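Long-range contact in LipS lipolytic enzyme (PDB 4FBL), which probably hydrolyses ester bonds of lipids as a thermostable lipase of the alpha/beta-hydrolase fold: residues F69-Y79 with K267-I278. Sequence-based numbering, arbitrary orientation.
Sequences FLAEGFARAGY and KELILERSLAFI
Helix 69-76 and helix 267-278 run in the same general direction, their axes 10.0 Å apart and 38° off parallel, drawing closest where Leu70 CA lies 5.9 Å from Leu271 CA. Both lie on one side of the central sheet of this alpha/beta-hydrolase fold; Phe74 and Ile278 both touch Val54 on strand 52-57. The two helices mesh knobs-into-holes. Leu271 is one knob, seated among Phe69, Leu70, Gly73 and Phe74; Leu271 CD1 comes 3.9 Å from Gly73 CA. The returning knob is Phe74, whose ring takes Ser274 CB and Leu275 CD2 at its edge. At the N-terminal ends, Phe69 CG is anti to the backbone N (chi1 177°), which brings the ring across the Lys267 chain, with Lys267 CE over one face, 3.9 Å above the plane. Phe69 CE2 touches Leu271 CD2 at 3.7 Å. An alanine at Phe69 is likely to leave the lysine's methylene chain without its aromatic platform and uncover one flank of Leu271. Bent at chi4 (-57°), the Lys267 chain lifts NZ off the same ring face into a salt bridge with Glu268 OE2, 2.8 Å from NZ. Beyond the Schellman turn at Gly78, the side chains of Tyr79 and Ile278 lie alongside, pointing opposite ways, with Ile278 CG2 3.5 Å from Tyr79 OH.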
loop_
_atom_site.group_PDB
_atom_site.type_symbol
_atom_site.label_atom_id
_atom_site.label_comp_id
_atom_site.label_asym_id
_atom_site.label_seq_id
_atom_site.Cartn_x
_atom_site.Cartn_y
_atom_site.Cartn_z
ATOM N N PHE C 69 -15.145 -6.968 -24.842
ATOM C CA PHE C 69 -16.142 -8.055 -24.911
ATOM C C PHE C 69 -17.227 -7.937 -23.808
ATOM O O PHE C 69 -18.444 -8.157 -24.073
ATOM C CB PHE C 69 -15.509 -9.448 -24.926
ATOM C CG PHE C 69 -16.522 -10.602 -24.934
ATOM C CD1 PHE C 69 -17.071 -11.098 -26.151
ATOM C CD2 PHE C 69 -16.939 -11.199 -23.745
ATOM C CE1 PHE C 69 -18.062 -12.169 -26.148
ATOM C CE2 PHE C 69 -17.912 -12.226 -23.723
ATOM C CZ PHE C 69 -18.461 -12.743 -24.960
ATOM N N LEU C 70 -16.822 -7.590 -22.580
ATOM C CA LEU C 70 -17.736 -7.546 -21.501
ATOM C C LEU C 70 -18.575 -6.326 -21.597
ATOM O O LEU C 70 -19.790 -6.372 -21.356
ATOM C CB LEU C 70 -16.940 -7.512 -20.183
ATOM C CG LEU C 70 -17.540 -7.935 -18.880
ATOM C CD1 LEU C 70 -18.353 -9.218 -19.036
ATOM C CD2 LEU C 70 -16.382 -8.140 -17.824
ATOM N N ALA C 71 -17.903 -5.216 -21.893
ATOM C CA ALA C 71 -18.517 -3.937 -21.916
ATOM C C ALA C 71 -19.562 -3.891 -23.027
ATOM O O ALA C 71 -20.620 -3.298 -22.819
ATOM C CB ALA C 71 -17.475 -2.852 -22.223
ATOM N N GLU C 72 -19.214 -4.396 -24.217
ATOM C CA GLU C 72 -20.189 -4.426 -25.341
ATOM C C GLU C 72 -21.404 -5.282 -24.975
ATOM O O GLU C 72 -22.528 -4.902 -25.291
ATOM C CB GLU C 72 -19.644 -5.152 -26.567
ATOM C CG GLU C 72 -18.275 -4.849 -26.958
ATOM C CD GLU C 72 -18.228 -3.799 -28.006
ATOM O OE1 GLU C 72 -19.036 -2.846 -27.844
ATOM O OE2 GLU C 72 -17.374 -3.924 -28.936
ATOM N N GLY C 73 -21.154 -6.473 -24.419
ATOM C CA GLY C 73 -22.225 -7.243 -23.829
ATOM C C GLY C 73 -23.207 -6.475 -22.952
ATOM O O GLY C 73 -24.405 -6.622 -23.155
ATOM N N PHE C 74 -22.745 -5.681 -21.960
ATOM C CA PHE C 74 -23.647 -4.919 -21.143
ATOM C C PHE C 74 -24.338 -3.842 -21.984
ATOM O O PHE C 74 -25.476 -3.503 -21.697
ATOM C CB PHE C 74 -22.926 -4.167 -19.959
ATOM C CG PHE C 74 -22.149 -5.068 -19.003
ATOM C CD1 PHE C 74 -22.711 -6.284 -18.526
ATOM C CD2 PHE C 74 -20.847 -4.675 -18.572
ATOM C CE1 PHE C 74 -22.021 -7.104 -17.657
ATOM C CE2 PHE C 74 -20.103 -5.503 -17.694
ATOM C CZ PHE C 74 -20.722 -6.742 -17.185
ATOM N N ALA C 75 -23.618 -3.191 -22.902
ATOM C CA ALA C 75 -24.294 -2.189 -23.757
ATOM C C ALA C 75 -25.409 -2.814 -24.690
ATOM O O ALA C 75 -26.507 -2.248 -24.774
ATOM C CB ALA C 75 -23.344 -1.321 -24.544
ATOM N N ARG C 76 -25.143 -3.954 -25.328
ATOM C CA ARG C 76 -26.203 -4.645 -26.084
ATOM C C ARG C 76 -27.364 -5.059 -25.225
ATOM O O ARG C 76 -28.458 -5.203 -25.741
ATOM C CB ARG C 76 -25.717 -5.882 -26.757
ATOM C CG ARG C 76 -24.711 -5.575 -27.725
ATOM C CD ARG C 76 -24.531 -6.751 -28.547
ATOM N NE ARG C 76 -23.377 -6.372 -29.306
ATOM C CZ ARG C 76 -22.156 -6.806 -29.039
ATOM N NH1 ARG C 76 -21.940 -7.707 -28.055
ATOM N NH2 ARG C 76 -21.174 -6.340 -29.790
ATOM N N ALA C 77 -27.157 -5.259 -23.923
ATOM C CA ALA C 77 -28.292 -5.602 -23.107
ATOM C C ALA C 77 -29.068 -4.341 -22.741
ATOM O O ALA C 77 -30.146 -4.413 -22.168
ATOM C CB ALA C 77 -27.884 -6.412 -21.930
ATOM N N GLY C 78 -28.572 -3.157 -23.097
ATOM C CA GLY C 78 -29.397 -1.962 -22.862
ATOM C C GLY C 78 -28.949 -1.075 -21.733
ATOM O O GLY C 78 -29.444 0.022 -21.571
ATOM N N TYR C 79 -27.961 -1.534 -20.938
ATOM C CA TYR C 79 -27.434 -0.738 -19.799
ATOM C C TYR C 79 -26.630 0.484 -20.276
ATOM O O TYR C 79 -26.052 0.386 -21.299
ATOM C CB TYR C 79 -26.523 -1.646 -18.889
ATOM C CG TYR C 79 -27.361 -2.782 -18.273
ATOM C CD1 TYR C 79 -28.369 -2.491 -17.350
ATOM C CD2 TYR C 79 -27.211 -4.102 -18.700
ATOM C CE1 TYR C 79 -29.226 -3.490 -16.847
ATOM C CE2 TYR C 79 -28.050 -5.136 -18.147
ATOM C CZ TYR C 79 -29.038 -4.806 -17.258
ATOM O OH TYR C 79 -29.799 -5.820 -16.697
ATOM N N LYS C 267 -14.677 -16.327 -20.781
ATOM C CA LYS C 267 -15.325 -14.965 -20.976
ATOM C C LYS C 267 -16.856 -14.966 -21.091
ATOM O O LYS C 267 -17.584 -14.082 -20.574
ATOM C CB LYS C 267 -14.688 -14.206 -22.142
ATOM C CG LYS C 267 -14.883 -14.797 -23.642
ATOM C CD LYS C 267 -14.039 -13.963 -24.610
ATOM C CE LYS C 267 -14.606 -14.146 -26.050
ATOM N NZ LYS C 267 -14.534 -15.658 -26.234
ATOM N N GLU C 268 -17.385 -15.952 -21.822
ATOM C CA GLU C 268 -18.861 -16.083 -21.957
ATOM C C GLU C 268 -19.623 -16.305 -20.680
ATOM O O GLU C 268 -20.665 -15.653 -20.458
ATOM C CB GLU C 268 -19.144 -17.255 -22.912
ATOM C CG GLU C 268 -18.825 -16.905 -24.387
ATOM C CD GLU C 268 -17.403 -17.287 -24.791
ATOM O OE1 GLU C 268 -16.679 -17.936 -23.981
ATOM O OE2 GLU C 268 -17.024 -16.856 -25.923
ATOM N N LEU C 269 -19.162 -17.257 -19.876
ATOM C CA LEU C 269 -19.666 -17.503 -18.508
ATOM C C LEU C 269 -19.625 -16.221 -17.626
ATOM O O LEU C 269 -20.624 -15.864 -16.948
ATOM C CB LEU C 269 -18.837 -18.613 -17.865
ATOM C CG LEU C 269 -19.178 -18.938 -16.383
ATOM C CD1 LEU C 269 -20.551 -19.563 -16.249
ATOM C CD2 LEU C 269 -18.171 -19.924 -15.836
ATOM N N ILE C 270 -18.521 -15.461 -17.731
ATOM C CA ILE C 270 -18.372 -14.232 -16.916
ATOM C C ILE C 270 -19.480 -13.228 -17.394
ATOM O O ILE C 270 -20.115 -12.604 -16.574
ATOM C CB ILE C 270 -16.947 -13.556 -17.110
ATOM C CG1 ILE C 270 -15.845 -14.436 -16.522
ATOM C CG2 ILE C 270 -16.919 -12.122 -16.446
ATOM C CD1 ILE C 270 -14.405 -14.011 -16.992
ATOM N N LEU C 271 -19.684 -13.077 -18.702
ATOM C CA LEU C 271 -20.670 -12.064 -19.186
ATOM C C LEU C 271 -22.031 -12.507 -18.758
ATOM O O LEU C 271 -22.869 -11.704 -18.267
ATOM C CB LEU C 271 -20.620 -11.978 -20.724
ATOM C CG LEU C 271 -21.620 -11.076 -21.418
ATOM C CD1 LEU C 271 -21.660 -9.630 -20.848
ATOM C CD2 LEU C 271 -21.385 -11.093 -22.906
ATOM N N GLU C 272 -22.301 -13.793 -19.026
ATOM C CA GLU C 272 -23.677 -14.332 -18.683
ATOM C C GLU C 272 -24.004 -14.180 -17.191
ATOM O O GLU C 272 -25.061 -13.686 -16.804
ATOM C CB GLU C 272 -23.854 -15.812 -19.127
ATOM C CG GLU C 272 -25.311 -16.289 -19.092
ATOM C CD GLU C 272 -25.893 -16.549 -17.644
ATOM O OE1 GLU C 272 -25.127 -16.980 -16.720
ATOM O OE2 GLU C 272 -27.141 -16.316 -17.441
ATOM N N ARG C 273 -23.113 -14.646 -16.324
ATOM C CA ARG C 273 -23.376 -14.540 -14.857
ATOM C C ARG C 273 -23.352 -13.084 -14.373
ATOM O O ARG C 273 -24.019 -12.768 -13.455
ATOM C CB ARG C 273 -22.364 -15.389 -14.056
ATOM C CG ARG C 273 -22.416 -16.802 -14.474
ATOM C CD ARG C 273 -23.530 -17.594 -13.763
ATOM N NE ARG C 273 -22.872 -18.470 -12.779
ATOM C CZ ARG C 273 -22.766 -19.808 -12.889
ATOM N NH1 ARG C 273 -23.347 -20.508 -13.887
ATOM N NH2 ARG C 273 -22.090 -20.466 -11.992
ATOM N N SER C 274 -22.546 -12.203 -14.970
ATOM C CA SER C 274 -22.519 -10.796 -14.566
ATOM C C SER C 274 -23.838 -10.171 -14.976
ATOM O O SER C 274 -24.409 -9.428 -14.200
ATOM C CB SER C 274 -21.356 -9.971 -15.192
ATOM O OG SER C 274 -20.095 -10.581 -14.792
ATOM N N LEU C 275 -24.318 -10.460 -16.191
ATOM C CA LEU C 275 -25.675 -9.897 -16.641
ATOM C C LEU C 275 -26.786 -10.417 -15.714
ATOM O O LEU C 275 -27.657 -9.648 -15.244
ATOM C CB LEU C 275 -25.954 -10.363 -18.080
ATOM C CG LEU C 275 -25.256 -9.611 -19.212
ATOM C CD1 LEU C 275 -25.404 -10.353 -20.579
ATOM C CD2 LEU C 275 -25.814 -8.186 -19.268
ATOM N N ALA C 276 -26.720 -11.709 -15.385
ATOM C CA ALA C 276 -27.702 -12.322 -14.455
ATOM C C ALA C 276 -27.713 -11.616 -13.048
ATOM O O ALA C 276 -28.776 -11.342 -12.395
ATOM C CB ALA C 276 -27.418 -13.822 -14.345
ATOM N N PHE C 277 -26.511 -11.336 -12.586
ATOM C CA PHE C 277 -26.282 -10.695 -11.315
ATOM C C PHE C 277 -26.848 -9.266 -11.292
ATOM O O PHE C 277 -27.501 -8.837 -10.316
ATOM C CB PHE C 277 -24.757 -10.659 -11.093
ATOM C CG PHE C 277 -24.332 -9.896 -9.801
ATOM C CD1 PHE C 277 -24.513 -10.475 -8.532
ATOM C CD2 PHE C 277 -23.803 -8.621 -9.886
ATOM C CE1 PHE C 277 -24.107 -9.736 -7.359
ATOM C CE2 PHE C 277 -23.447 -7.879 -8.726
ATOM C CZ PHE C 277 -23.552 -8.429 -7.511
ATOM N N ILE C 278 -26.557 -8.498 -12.331
ATOM C CA ILE C 278 -27.176 -7.206 -12.497
ATOM C C ILE C 278 -28.710 -7.222 -12.505
ATOM O O ILE C 278 -29.308 -6.376 -11.775
ATOM C CB ILE C 278 -26.717 -6.501 -13.810
ATOM C CG1 ILE C 278 -25.228 -6.097 -13.693
ATOM C CG2 ILE C 278 -27.536 -5.241 -14.128
ATOM C CD1 ILE C 278 -24.520 -5.808 -15.133
#